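Local coordinates for protein glutathione S-transferase (Xanthomonas axonopodis pv. citri, PDB 6NV6) that probably catalyses the transfer of glutathione to electrophilic substrates, as a theta-class glutathione S-transferase from the citrus canker pathogen, at residues A70-L75 / R96-T101; S103-V108 / I163-F168; V15-W20 / W66-I71; E138-A143 / P183-W188. All coordinates share one frame; numbering follows the deposited sequence.

From the N terminus, interaction 3 closes first. It joins helix 13-25 to the start of helix 68-79, closing a loop of 45 residues that includes strands 29-32, 57-60 and 63-65, and so ties the thioredoxin-like part together. Interaction 1 begins on the stretch where interaction 3 ends, sharing Ala70 and Ile71. It closes a short loop of 20 residues between helices 68-79 and 88-118, linking the two parts of the fold. Interactions 2 and 4 cross, their segments alternating along the chain. Interaction 2 closes 54 residues, bringing helix 163-174 back to helix 88-118. Interaction 4 closes 39, setting helix 183-193 against helix 126-146. The two touch through Phe105 and Leu140. Interactions 3 and 4 do not touch.

Interaction 1: A70-L75 / R96-T101; sequences AIVRYL and RWMDWT
Val72 and Arg73 meet Met98 where the thioredoxin-like part of the glutathione transferase fold rests on the all-helical part. Segment 70-75 belongs to helix 68-79, and segment 96-101 to the long helix 88-118. Val72 comes first. Its CG1 methyl lies 3.8 Å from Met98 CE, an apolar contact between two buried residues. CG1 is placed there by standing opposite the backbone N (chi1 167°). Arg73 follows and lies on the more exposed flank. Its chain and that of Met98 run past each other in opposite directions. The aliphatic CG of Arg73 is 3.9 Å from Met98 CE, and the guanidinium end continues beyond it. Met98 SD lies 3.7 Å from Arg73 NH1, oblique to the guanidinium plane. The methionine thus touches both the apolar stem and the charged head of the arginine. Helix 13-25 and helix 163-174 add to the packing, with Val72 on Cys21 and Met98 on Pro164. Arg73 NH1 also makes a long, weak ion pair with Asp95 OD1. Arg73 NH1 and Asp99 OD1 are 4.8 Å apart, and a water spans them. It donates to Asp99 OD1 at 2.8 Å and accepts weakly from Arg73 NH1 at 3.3 Å, its oxygen lying at the guanidinium edge, in plane.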
loop_
_atom_site.group_PDB
_atom_site.type_symbol
_atom_site.label_atom_id
_atom_site.label_comp_id
_atom_site.label_asym_id
_atom_site.label_seq_id
_atom_site.Cartn_x
_atom_site.Cartn_y
_atom_site.Cartn_z
ATOM N N ALA A 70 -6.952 8.446 -3.481
ATOM C CA ALA A 70 -7.443 9.246 -4.595
ATOM C C ALA A 70 -6.412 9.306 -5.719
ATOM O O ALA A 70 -6.763 9.191 -6.902
ATOM C CB ALA A 70 -7.808 10.650 -4.113
ATOM N N ILE A 71 -5.137 9.502 -5.368
ATOM C CA ILE A 71 -4.074 9.486 -6.366
ATOM C C ILE A 71 -4.084 8.164 -7.120
ATOM O O ILE A 71 -3.917 8.127 -8.347
ATOM C CB ILE A 71 -2.708 9.750 -5.702
ATOM C CG1 ILE A 71 -2.658 11.168 -5.127
ATOM C CG2 ILE A 71 -1.575 9.564 -6.699
ATOM C CD1 ILE A 71 -1.522 11.393 -4.164
ATOM N N VAL A 72 -4.298 7.059 -6.407
ATOM C CA VAL A 72 -4.282 5.755 -7.066
ATOM C C VAL A 72 -5.456 5.651 -8.022
ATOM O O VAL A 72 -5.288 5.388 -9.219
ATOM C CB VAL A 72 -4.305 4.617 -6.025
ATOM C CG1 VAL A 72 -4.614 3.268 -6.692
ATOM C CG2 VAL A 72 -2.985 4.558 -5.244
ATOM N N ARG A 73 -6.665 5.873 -7.500
ATOM C CA ARG A 73 -7.862 5.739 -8.318
ATOM C C ARG A 73 -7.771 6.619 -9.550
ATOM O O ARG A 73 -8.156 6.209 -10.651
ATOM C CB ARG A 73 -9.110 6.066 -7.496
ATOM C CG ARG A 73 -9.533 4.918 -6.585
ATOM C CD ARG A 73 -10.916 5.161 -5.989
ATOM N NE ARG A 73 -10.855 6.232 -4.998
ATOM C CZ ARG A 73 -10.655 6.027 -3.697
ATOM N NH1 ARG A 73 -10.516 4.792 -3.230
ATOM N NH2 ARG A 73 -10.598 7.057 -2.859
ATOM N N TYR A 74 -7.218 7.819 -9.387
ATOM C CA TYR A 74 -7.035 8.700 -10.527
ATOM C C TYR A 74 -6.070 8.092 -11.544
ATOM O O TYR A 74 -6.419 7.907 -12.719
ATOM C CB TYR A 74 -6.539 10.062 -10.063
ATOM C CG TYR A 74 -6.089 10.882 -11.231
ATOM C CD1 TYR A 74 -7.006 11.308 -12.183
ATOM C CD2 TYR A 74 -4.748 11.184 -11.421
ATOM C CE1 TYR A 74 -6.603 12.043 -13.274
ATOM C CE2 TYR A 74 -4.333 11.918 -12.503
ATOM C CZ TYR A 74 -5.260 12.347 -13.426
ATOM O OH TYR A 74 -4.854 13.079 -14.512
ATOM N N LEU A 75 -4.846 7.766 -11.105
ATOM C CA LEU A 75 -3.828 7.278 -12.029
ATOM C C LEU A 75 -4.304 6.056 -12.803
ATOM O O LEU A 75 -4.016 5.922 -13.999
ATOM C CB LEU A 75 -2.534 6.969 -11.274
ATOM C CG LEU A 75 -1.675 8.221 -11.072
ATOM C CD1 LEU A 75 -0.556 7.979 -10.064
ATOM C CD2 LEU A 75 -1.124 8.720 -12.404
ATOM N N ARG A 96 -13.421 -1.449 -1.280
ATOM C CA ARG A 96 -13.587 -1.565 0.164
ATOM C C ARG A 96 -12.262 -1.803 0.878
ATOM O O ARG A 96 -12.116 -1.429 2.051
ATOM C CB ARG A 96 -14.552 -2.702 0.477
ATOM C CG ARG A 96 -13.929 -4.047 0.198
ATOM C CD ARG A 96 -14.774 -5.157 0.688
ATOM N NE ARG A 96 -15.894 -5.356 -0.210
ATOM C CZ ARG A 96 -16.117 -6.486 -0.859
ATOM N NH1 ARG A 96 -15.283 -7.508 -0.709
ATOM N NH2 ARG A 96 -17.168 -6.588 -1.658
ATOM N N TRP A 97 -11.292 -2.428 0.203
ATOM C CA TRP A 97 -10.015 -2.676 0.849
ATOM C C TRP A 97 -9.145 -1.442 0.781
ATOM O O TRP A 97 -8.273 -1.251 1.636
ATOM C CB TRP A 97 -9.325 -3.886 0.223
ATOM C CG TRP A 97 -10.026 -5.140 0.608
ATOM C CD1 TRP A 97 -10.840 -5.897 -0.173
ATOM C CD2 TRP A 97 -10.020 -5.758 1.901
ATOM N NE1 TRP A 97 -11.333 -6.958 0.547
ATOM C CE2 TRP A 97 -10.843 -6.896 1.823
ATOM C CE3 TRP A 97 -9.394 -5.454 3.117
ATOM C CZ2 TRP A 97 -11.054 -7.740 2.910
ATOM C CZ3 TRP A 97 -9.605 -6.291 4.199
ATOM C CH2 TRP A 97 -10.429 -7.424 4.086
ATOM N N MET A 98 -9.401 -0.574 -0.195
ATOM C CA MET A 98 -8.733 0.720 -0.206
ATOM C C MET A 98 -9.155 1.555 0.999
ATOM O O MET A 98 -8.309 2.077 1.734
ATOM C CB MET A 98 -9.033 1.449 -1.510
ATOM C CG MET A 98 -8.649 0.668 -2.756
ATOM S SD MET A 98 -8.907 1.620 -4.268
ATOM C CE MET A 98 -7.439 2.669 -4.215
ATOM N N ASP A 99 -10.466 1.677 1.224
ATOM C CA ASP A 99 -10.957 2.406 2.392
ATOM C C ASP A 99 -10.545 1.729 3.695
ATOM O O ASP A 99 -10.169 2.403 4.659
ATOM C CB ASP A 99 -12.473 2.524 2.329
ATOM C CG ASP A 99 -12.933 3.700 1.508
ATOM O OD1 ASP A 99 -12.127 4.631 1.283
ATOM O OD2 ASP A 99 -14.110 3.685 1.097
ATOM N N TRP A 100 -10.624 0.397 3.747
ATOM C CA TRP A 100 -10.294 -0.324 4.971
ATOM C C TRP A 100 -8.816 -0.174 5.337
ATOM O O TRP A 100 -8.467 -0.096 6.523
ATOM C CB TRP A 100 -10.684 -1.793 4.792
ATOM C CG TRP A 100 -10.379 -2.698 5.948
ATOM C CD1 TRP A 100 -11.226 -3.060 6.943
ATOM C CD2 TRP A 100 -9.155 -3.404 6.189
ATOM N NE1 TRP A 100 -10.605 -3.929 7.812
ATOM C CE2 TRP A 100 -9.332 -4.158 7.366
ATOM C CE3 TRP A 100 -7.919 -3.462 5.529
ATOM C CZ2 TRP A 100 -8.327 -4.953 7.900
ATOM C CZ3 TRP A 100 -6.913 -4.262 6.066
ATOM C CH2 TRP A 100 -7.126 -4.991 7.238
ATOM N N THR A 101 -7.934 -0.130 4.338
ATOM C CA THR A 101 -6.520 0.074 4.626
ATOM C C THR A 101 -6.307 1.387 5.367
ATOM O O THR A 101 -5.571 1.444 6.362
ATOM C CB THR A 101 -5.708 0.046 3.327
ATOM O OG1 THR A 101 -5.787 -1.255 2.737
ATOM C CG2 THR A 101 -4.250 0.369 3.603
HETATM O O HOH W 1 -9.714 5.029 -0.033
#

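Interaction 2: S103-V108 / I163-F168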
loop_
_atom_site.group_PDB
_atom_site.type_symbol
_atom_site.label_atom_id
_atom_site.label_comp_id
_atom_site.label_asym_id
_atom_site.label_seq_id
_atom_site.Cartn_x
_atom_site.Cartn_y
_atom_site.Cartn_z
ATOM N N SER A 103 -8.903 3.344 6.833
ATOM C CA SER A 103 -9.781 3.545 7.975
ATOM C C SER A 103 -9.409 2.660 9.161
ATOM O O SER A 103 -9.661 3.040 10.313
ATOM C CB SER A 103 -11.232 3.298 7.559
ATOM O OG SER A 103 -11.574 1.928 7.650
ATOM N N THR A 104 -8.822 1.488 8.918
ATOM C CA THR A 104 -8.737 0.493 9.980
ATOM C C THR A 104 -7.321 -0.024 10.213
ATOM O O THR A 104 -6.938 -0.283 11.355
ATOM C CB THR A 104 -9.677 -0.681 9.658
ATOM O OG1 THR A 104 -11.020 -0.196 9.538
ATOM C CG2 THR A 104 -9.631 -1.739 10.749
ATOM N N PHE A 105 -6.524 -0.178 9.161
ATOM C CA PHE A 105 -5.238 -0.835 9.341
ATOM C C PHE A 105 -4.082 0.136 9.530
ATOM O O PHE A 105 -3.203 -0.111 10.365
ATOM C CB PHE A 105 -4.942 -1.748 8.151
ATOM C CG PHE A 105 -3.597 -2.404 8.224
ATOM C CD1 PHE A 105 -3.371 -3.429 9.117
ATOM C CD2 PHE A 105 -2.549 -1.974 7.415
ATOM C CE1 PHE A 105 -2.125 -4.031 9.198
ATOM C CE2 PHE A 105 -1.288 -2.578 7.483
ATOM C CZ PHE A 105 -1.077 -3.607 8.380
ATOM N N ALA A 106 -4.063 1.237 8.779
ATOM C CA ALA A 106 -2.856 2.053 8.687
ATOM C C ALA A 106 -2.463 2.654 10.037
ATOM O O ALA A 106 -1.272 2.706 10.376
ATOM C CB ALA A 106 -3.058 3.145 7.639
ATOM N N GLY A 107 -3.447 3.096 10.828
ATOM C CA GLY A 107 -3.128 3.776 12.072
ATOM C C GLY A 107 -2.393 2.879 13.050
ATOM O O GLY A 107 -1.312 3.227 13.539
ATOM N N VAL A 108 -2.961 1.704 13.341
ATOM C CA VAL A 108 -2.307 0.788 14.273
ATOM C C VAL A 108 -0.991 0.294 13.692
ATOM O O VAL A 108 0.005 0.152 14.410
ATOM C CB VAL A 108 -3.247 -0.375 14.663
ATOM C CG1 VAL A 108 -3.533 -1.277 13.487
ATOM C CG2 VAL A 108 -2.656 -1.185 15.822
ATOM N N ILE A 163 -3.694 -2.216 -4.205
ATOM C CA ILE A 163 -2.510 -1.372 -4.135
ATOM C C ILE A 163 -2.320 -0.748 -2.752
ATOM O O ILE A 163 -1.200 -0.804 -2.230
ATOM C CB ILE A 163 -2.565 -0.320 -5.247
ATOM C CG1 ILE A 163 -2.277 -0.984 -6.589
ATOM C CG2 ILE A 163 -1.580 0.819 -4.986
ATOM C CD1 ILE A 163 -2.417 -0.053 -7.771
ATOM N N PRO A 164 -3.340 -0.163 -2.102
ATOM C CA PRO A 164 -3.077 0.444 -0.779
ATOM C C PRO A 164 -2.583 -0.550 0.262
ATOM O O PRO A 164 -1.515 -0.328 0.861
ATOM C CB PRO A 164 -4.430 1.054 -0.401
ATOM C CG PRO A 164 -5.092 1.305 -1.700
ATOM C CD PRO A 164 -4.688 0.184 -2.591
ATOM N N LEU A 165 -3.307 -1.656 0.491
ATOM C CA LEU A 165 -2.810 -2.655 1.441
ATOM C C LEU A 165 -1.528 -3.327 0.945
ATOM O O LEU A 165 -0.658 -3.673 1.756
ATOM C CB LEU A 165 -3.876 -3.710 1.721
ATOM C CG LEU A 165 -3.524 -4.695 2.835
ATOM C CD1 LEU A 165 -3.305 -3.975 4.167
ATOM C CD2 LEU A 165 -4.599 -5.756 2.972
ATOM N N GLY A 166 -1.393 -3.518 -0.375
ATOM C CA GLY A 166 -0.184 -4.113 -0.917
ATOM C C GLY A 166 1.062 -3.302 -0.616
ATOM O O GLY A 166 2.145 -3.867 -0.431
ATOM N N SER A 167 0.930 -1.976 -0.549
ATOM C CA SER A 167 2.089 -1.146 -0.240
ATOM C C SER A 167 2.446 -1.196 1.240
ATOM O O SER A 167 3.616 -1.013 1.596
ATOM C CB SER A 167 1.844 0.295 -0.692
ATOM O OG SER A 167 1.245 0.354 -1.976
ATOM N N PHE A 168 1.463 -1.436 2.112
ATOM C CA PHE A 168 1.778 -1.640 3.525
ATOM C C PHE A 168 2.355 -3.025 3.768
ATOM O O PHE A 168 3.290 -3.177 4.566
ATOM C CB PHE A 168 0.533 -1.460 4.392
ATOM C CG PHE A 168 0.169 -0.028 4.660
ATOM C CD1 PHE A 168 0.739 0.662 5.709
ATOM C CD2 PHE A 168 -0.764 0.624 3.868
ATOM C CE1 PHE A 168 0.390 1.982 5.960
ATOM C CE2 PHE A 168 -1.111 1.942 4.113
ATOM C CZ PHE A 168 -0.526 2.623 5.166
#
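Segments 103-108 and 163-168 are helical and run nearly parallel, with Phe105 nearest Leu165 and Ala106 nearest Phe168 by CA; the axes of the two segments approach to 11.1 Å at an angle of 20°. Segment 103-108 has a wider pi-type turn at residues 103-105 and is kinked where the N atoms of Gly107 and Val108 make no bond to the preceding turn. Phe105 and Phe168 carry the contact. They form an offset edge-to-face pair, with the edge of Phe105 toward the face of Phe168. The centroids are 5.9 Å apart and the planes stand at 89°. Phe105 CE2 also reaches Phe168 CB at 3.8 Å, and this CB lies at the edge of the Phe105 ring. With its CG opposite the backbone N (chi1 177°), Phe105 is directed toward helix 163-174. Leu165 crosses it at about a right angle and sets CD1 3.9 Å from Phe105 CD2. The far end of the Phe168 ring meets Ala106, with Phe168 CZ 3.6 Å from Ala106 CB. The contact is wholly apolar and largely buried. It joins two helices of the C-terminal all-helical domain. Helix 126-146 packs against both, through Leu140 on Phe105 and Ala143 on Leu165. Helix 13-25 of the thioredoxin-like part reaches helix 163-174 through Lys17 on Phe168.

Interaction 3: V15-W20 / W66-I71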
loop_
_atom_site.group_PDB
_atom_site.type_symbol
_atom_site.label_atom_id
_atom_site.label_comp_id
_atom_site.label_asym_id
_atom_site.label_seq_id
_atom_site.Cartn_x
_atom_site.Cartn_y
_atom_site.Cartn_z
ATOM N N VAL A 15 3.373 7.011 -0.218
ATOM C CA VAL A 15 4.087 7.377 -1.431
ATOM C C VAL A 15 4.348 6.133 -2.274
ATOM O O VAL A 15 4.266 6.171 -3.509
ATOM C CB VAL A 15 5.385 8.126 -1.054
ATOM C CG1 VAL A 15 6.208 8.479 -2.291
ATOM C CG2 VAL A 15 5.074 9.379 -0.217
ATOM N N ARG A 16 4.618 4.998 -1.622
ATOM C CA ARG A 16 4.761 3.746 -2.357
ATOM C C ARG A 16 3.508 3.437 -3.160
ATOM O O ARG A 16 3.592 2.998 -4.312
ATOM C CB ARG A 16 5.051 2.599 -1.395
ATOM C CG ARG A 16 6.469 2.543 -0.873
ATOM C CD ARG A 16 6.602 1.431 0.168
ATOM N NE ARG A 16 7.966 1.313 0.665
ATOM C CZ ARG A 16 8.321 1.488 1.933
ATOM N NH1 ARG A 16 7.401 1.765 2.849
ATOM N NH2 ARG A 16 9.595 1.377 2.278
ATOM N N LYS A 17 2.336 3.652 -2.555
ATOM C CA LYS A 17 1.067 3.464 -3.251
ATOM C C LYS A 17 1.050 4.205 -4.574
ATOM O O LYS A 17 0.595 3.673 -5.596
ATOM C CB LYS A 17 -0.085 3.982 -2.399
ATOM C CG LYS A 17 -0.433 3.183 -1.179
ATOM C CD LYS A 17 -1.721 3.746 -0.636
ATOM C CE LYS A 17 -1.828 3.626 0.855
ATOM N NZ LYS A 17 -2.840 4.603 1.308
ATOM N N ALA A 18 1.532 5.444 -4.570
ATOM C CA ALA A 18 1.469 6.258 -5.770
ATOM C C ALA A 18 2.541 5.854 -6.773
ATOM O O ALA A 18 2.258 5.759 -7.972
ATOM C CB ALA A 18 1.601 7.734 -5.394
ATOM N N LEU A 19 3.772 5.602 -6.299
ATOM C CA LEU A 19 4.850 5.191 -7.198
ATOM C C LEU A 19 4.509 3.879 -7.874
ATOM O O LEU A 19 4.677 3.732 -9.092
ATOM C CB LEU A 19 6.166 5.058 -6.434
ATOM C CG LEU A 19 6.538 6.378 -5.771
ATOM C CD1 LEU A 19 7.683 6.236 -4.790
ATOM C CD2 LEU A 19 6.827 7.428 -6.834
ATOM N N TRP A 20 3.991 2.927 -7.103
ATOM C CA TRP A 20 3.604 1.647 -7.674
ATOM C C TRP A 20 2.527 1.827 -8.746
ATOM O O TRP A 20 2.601 1.221 -9.823
ATOM C CB TRP A 20 3.131 0.729 -6.547
ATOM C CG TRP A 20 2.686 -0.620 -6.984
ATOM C CD1 TRP A 20 2.922 -1.222 -8.185
ATOM C CD2 TRP A 20 1.915 -1.545 -6.213
ATOM N NE1 TRP A 20 2.344 -2.458 -8.208
ATOM C CE2 TRP A 20 1.728 -2.688 -7.004
ATOM C CE3 TRP A 20 1.372 -1.518 -4.925
ATOM C CZ2 TRP A 20 1.008 -3.807 -6.547
ATOM C CZ3 TRP A 20 0.669 -2.630 -4.468
ATOM C CH2 TRP A 20 0.487 -3.752 -5.276
ATOM N N TRP A 66 -3.560 15.288 -2.876
ATOM C CA TRP A 66 -2.836 15.019 -1.643
ATOM C C TRP A 66 -3.227 13.710 -0.969
ATOM O O TRP A 66 -2.710 13.413 0.110
ATOM C CB TRP A 66 -3.036 16.166 -0.653
ATOM C CG TRP A 66 -2.106 17.292 -0.876
ATOM C CD1 TRP A 66 -0.791 17.213 -1.235
ATOM C CD2 TRP A 66 -2.411 18.687 -0.764
ATOM N NE1 TRP A 66 -0.256 18.475 -1.350
ATOM C CE2 TRP A 66 -1.229 19.397 -1.068
ATOM C CE3 TRP A 66 -3.566 19.404 -0.435
ATOM C CZ2 TRP A 66 -1.172 20.790 -1.052
ATOM C CZ3 TRP A 66 -3.507 20.786 -0.419
ATOM C CH2 TRP A 66 -2.318 21.464 -0.726
ATOM N N GLU A 67 -4.112 12.922 -1.554
ATOM C CA GLU A 67 -4.639 11.740 -0.889
ATOM C C GLU A 67 -4.189 10.498 -1.641
ATOM O O GLU A 67 -4.519 10.346 -2.817
ATOM C CB GLU A 67 -6.160 11.805 -0.814
ATOM C CG GLU A 67 -6.644 12.619 0.363
ATOM C CD GLU A 67 -6.397 11.902 1.682
ATOM O OE1 GLU A 67 -6.257 10.656 1.667
ATOM O OE2 GLU A 67 -6.341 12.570 2.736
ATOM N N SER A 68 -3.462 9.610 -0.947
ATOM C CA SER A 68 -2.892 8.400 -1.545
ATOM C C SER A 68 -3.913 7.676 -2.424
ATOM O O SER A 68 -3.712 7.489 -3.633
ATOM C CB SER A 68 -2.427 7.462 -0.437
ATOM O OG SER A 68 -1.802 8.191 0.614
ATOM N N ASN A 69 -5.039 7.271 -1.823
ATOM C CA ASN A 69 -5.969 6.404 -2.535
ATOM C C ASN A 69 -6.693 7.147 -3.653
ATOM O O ASN A 69 -7.014 6.540 -4.680
ATOM C CB ASN A 69 -6.965 5.776 -1.554
ATOM C CG ASN A 69 -6.298 4.864 -0.536
ATOM O OD1 ASN A 69 -5.140 4.470 -0.693
ATOM N ND2 ASN A 69 -7.026 4.539 0.521
ATOM N N ALA A 70 -6.952 8.446 -3.481
ATOM C CA ALA A 70 -7.443 9.246 -4.595
ATOM C C ALA A 70 -6.412 9.306 -5.719
ATOM O O ALA A 70 -6.763 9.191 -6.902
ATOM C CB ALA A 70 -7.808 10.650 -4.113
ATOM N N ILE A 71 -5.137 9.502 -5.368
ATOM C CA ILE A 71 -4.074 9.486 -6.366
ATOM C C ILE A 71 -4.084 8.164 -7.120
ATOM O O ILE A 71 -3.917 8.127 -8.347
ATOM C CB ILE A 71 -2.708 9.750 -5.702
ATOM C CG1 ILE A 71 -2.658 11.168 -5.127
ATOM C CG2 ILE A 71 -1.575 9.564 -6.699
ATOM C CD1 ILE A 71 -1.522 11.393 -4.164
#
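Lys17 and Asn69 make the polar link between helix 13-25 and the start of helix 68-79. Lys17 NZ donates a hydrogen bond of 3.1 Å to Asn69 OD1. The angle at the oxygen is 128°, and the donor sits above the carbonyl plane, 38° out of it. The bond is therefore not aimed at a lone pair of OD1. Lys17 NZ also bonds to Asn14 OD1, so two asparagine oxygens hold the ammonium group. The lysine is buried, and these bonds probably offset part of the cost of burying its charge. The CB of Asn69 points away from helix 13-25, but the amide oxygen turns back to meet the lysine. Lys17 NZ also comes to 3.4 Å from Ser68 CB, a close approach without a bond.

The carbons of the lysine pack as well. Its chain passes Ser68, with Lys17 CD 3.8 Å from Ser68 CB.

The remaining apolar part is one methyl-to-methyl contact. Ala18 CB meets Ile71 CG2 at 3.9 Å. Ile71 has chi1 -65° to CG1, which leaves CG2 opposite the backbone N and directs it at the alanine. The backbones come close here, with Ala18 CA and Ser68 CA 6.4 Å apart.

Both helices belong to the thioredoxin-like N-terminal domain of the transferase, and strands 29-32, 57-60 and 63-65 lie between them in sequence. Pro56 touches both segments, at Val15 and at Ser68. Helix 163-174 covers the lysine side through Ser167 and Phe168, and helix 88-118 meets Asn69 through Met98 and Thr102.

Interaction 4: E138-A143 / P183-W188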
loop_
_atom_site.group_PDB
_atom_site.type_symbol
_atom_site.label_atom_id
_atom_site.label_comp_id
_atom_site.label_asym_id
_atom_site.label_seq_id
_atom_site.Cartn_x
_atom_site.Cartn_y
_atom_site.Cartn_z
ATOM N N GLU A 138 -4.530 -9.420 13.898
ATOM C CA GLU A 138 -5.904 -9.902 13.792
ATOM C C GLU A 138 -6.704 -9.086 12.791
ATOM O O GLU A 138 -7.660 -9.602 12.204
ATOM C CB GLU A 138 -6.602 -9.910 15.155
ATOM C CG GLU A 138 -6.142 -11.048 16.109
ATOM C CD GLU A 138 -5.790 -12.382 15.399
ATOM O OE1 GLU A 138 -6.714 -13.058 14.899
ATOM O OE2 GLU A 138 -4.592 -12.770 15.366
ATOM N N LEU A 139 -6.328 -7.830 12.570
ATOM C CA LEU A 139 -6.889 -7.097 11.443
ATOM C C LEU A 139 -6.495 -7.754 10.130
ATOM O O LEU A 139 -7.348 -8.025 9.274
ATOM C CB LEU A 139 -6.424 -5.642 11.475
ATOM C CG LEU A 139 -7.089 -4.770 12.553
ATOM C CD1 LEU A 139 -6.463 -3.375 12.621
ATOM C CD2 LEU A 139 -8.591 -4.703 12.323
ATOM N N LEU A 140 -5.198 -8.032 9.958
ATOM C CA LEU A 140 -4.745 -8.688 8.737
ATOM C C LEU A 140 -5.433 -10.034 8.519
ATOM O O LEU A 140 -5.641 -10.446 7.368
ATOM C CB LEU A 140 -3.230 -8.857 8.774
ATOM C CG LEU A 140 -2.533 -7.536 8.461
ATOM C CD1 LEU A 140 -1.018 -7.698 8.469
ATOM C CD2 LEU A 140 -3.051 -6.992 7.122
ATOM N N ALA A 141 -5.792 -10.729 9.607
ATOM C CA ALA A 141 -6.531 -11.981 9.484
ATOM C C ALA A 141 -7.811 -11.810 8.674
ATOM O O ALA A 141 -8.245 -12.745 7.990
ATOM C CB ALA A 141 -6.850 -12.527 10.875
ATOM N N ARG A 142 -8.413 -10.618 8.716
ATOM C CA ARG A 142 -9.597 -10.365 7.903
ATOM C C ARG A 142 -9.247 -10.339 6.417
ATOM O O ARG A 142 -9.951 -10.934 5.591
ATOM C CB ARG A 142 -10.257 -9.053 8.332
ATOM C CG ARG A 142 -11.004 -9.119 9.668
ATOM C CD ARG A 142 -11.277 -7.717 10.200
ATOM N NE ARG A 142 -11.498 -7.683 11.647
ATOM C CZ ARG A 142 -11.687 -6.567 12.352
ATOM N NH1 ARG A 142 -11.689 -5.385 11.753
ATOM N NH2 ARG A 142 -11.881 -6.632 13.660
ATOM N N ALA A 143 -8.164 -9.653 6.056
ATOM C CA ALA A 143 -7.724 -9.677 4.670
ATOM C C ALA A 143 -7.299 -11.084 4.257
ATOM O O ALA A 143 -7.582 -11.523 3.132
ATOM C CB ALA A 143 -6.589 -8.674 4.486
ATOM N N PRO A 183 -1.567 -17.479 5.644
ATOM C CA PRO A 183 -0.948 -18.038 4.436
ATOM C C PRO A 183 -1.561 -17.536 3.144
ATOM O O PRO A 183 -0.880 -17.518 2.112
ATOM C CB PRO A 183 -1.166 -19.549 4.601
ATOM C CG PRO A 183 -1.814 -19.713 5.980
ATOM C CD PRO A 183 -2.506 -18.435 6.245
ATOM N N HIS A 184 -2.840 -17.163 3.159
ATOM C CA HIS A 184 -3.410 -16.567 1.955
ATOM C C HIS A 184 -2.872 -15.156 1.758
ATOM O O HIS A 184 -2.470 -14.778 0.648
ATOM C CB HIS A 184 -4.937 -16.599 2.018
ATOM C CG HIS A 184 -5.484 -17.952 2.349
ATOM N ND1 HIS A 184 -5.964 -18.814 1.386
ATOM C CD2 HIS A 184 -5.588 -18.607 3.531
ATOM C CE1 HIS A 184 -6.353 -19.938 1.962
ATOM N NE2 HIS A 184 -6.134 -19.838 3.262
ATOM N N LEU A 185 -2.827 -14.376 2.840
ATOM C CA LEU A 185 -2.155 -13.086 2.803
ATOM C C LEU A 185 -0.746 -13.212 2.244
ATOM O O LEU A 185 -0.329 -12.402 1.413
ATOM C CB LEU A 185 -2.120 -12.492 4.210
ATOM C CG LEU A 185 -1.586 -11.066 4.296
ATOM C CD1 LEU A 185 -2.628 -10.052 3.790
ATOM C CD2 LEU A 185 -1.138 -10.765 5.723
ATOM N N GLN A 186 -0.008 -14.238 2.676
ATOM C CA GLN A 186 1.385 -14.384 2.267
ATOM C C GLN A 186 1.515 -14.774 0.797
ATOM O O GLN A 186 2.388 -14.259 0.087
ATOM C CB GLN A 186 2.072 -15.418 3.151
ATOM C CG GLN A 186 3.487 -15.742 2.714
ATOM C CD GLN A 186 4.214 -16.607 3.714
ATOM O OE1 GLN A 186 3.857 -16.628 4.896
ATOM N NE2 GLN A 186 5.240 -17.332 3.251
ATOM N N ALA A 187 0.677 -15.704 0.327
ATOM C CA ALA A 187 0.727 -16.098 -1.079
ATOM C C ALA A 187 0.366 -14.931 -1.989
ATOM O O ALA A 187 0.883 -14.828 -3.111
ATOM C CB ALA A 187 -0.206 -17.284 -1.326
ATOM N N TRP A 188 -0.531 -14.055 -1.523
ATOM C CA TRP A 188 -0.850 -12.832 -2.246
ATOM C C TRP A 188 0.368 -11.922 -2.328
ATOM O O TRP A 188 0.684 -11.385 -3.396
ATOM C CB TRP A 188 -2.023 -12.146 -1.547
ATOM C CG TRP A 188 -2.344 -10.704 -1.900
ATOM C CD1 TRP A 188 -2.914 -10.245 -3.061
ATOM C CD2 TRP A 188 -2.212 -9.557 -1.042
ATOM N NE1 TRP A 188 -3.116 -8.891 -2.987
ATOM C CE2 TRP A 188 -2.702 -8.441 -1.760
ATOM C CE3 TRP A 188 -1.727 -9.364 0.257
ATOM C CZ2 TRP A 188 -2.707 -7.139 -1.224
ATOM C CZ3 TRP A 188 -1.740 -8.068 0.792
ATOM C CH2 TRP A 188 -2.225 -6.975 0.047
#
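Leu185 meets Leu140 with CD2 and Ala143 with CD1, joining helix 183-193 to helix 126-146 in the all-helical C-terminal domain of the glutathione transferase fold. The two leucine side chains cross at about a right angle. They touch through their branches, with Leu185 CD2 4.1 Å from Leu140 CD1. The same CD2 also lies 4.2 Å from Leu140 CB, so it touches both the base and one branch of Leu140. Leu185 has its CG opposite the backbone N (chi1 -173°), which carries the isobutyl group toward the facing helix. Leu140 takes the other course, with CG opposite its carbonyl carbon (chi1 -77°). The second branch, Leu185 CD1, faces Ala143 CB at a looser 4.3 Å. Ala143 is small, and its CA comes within 6.8 Å of Leu185 CA. All three residues are buried, and the contact between the segments is purely apolar. Helix 163-174 packs on the same region, with Ile169 touching Leu140 and Leu165 touching Ala143. Trp188 NE1 bonds to Asp162 OD2. Beside the leucines there is a polar tie at the start of helix 183-193: Asp144 OD2 accepts a hydrogen bond from the backbone N of Leu185 and a weak one from that of His184.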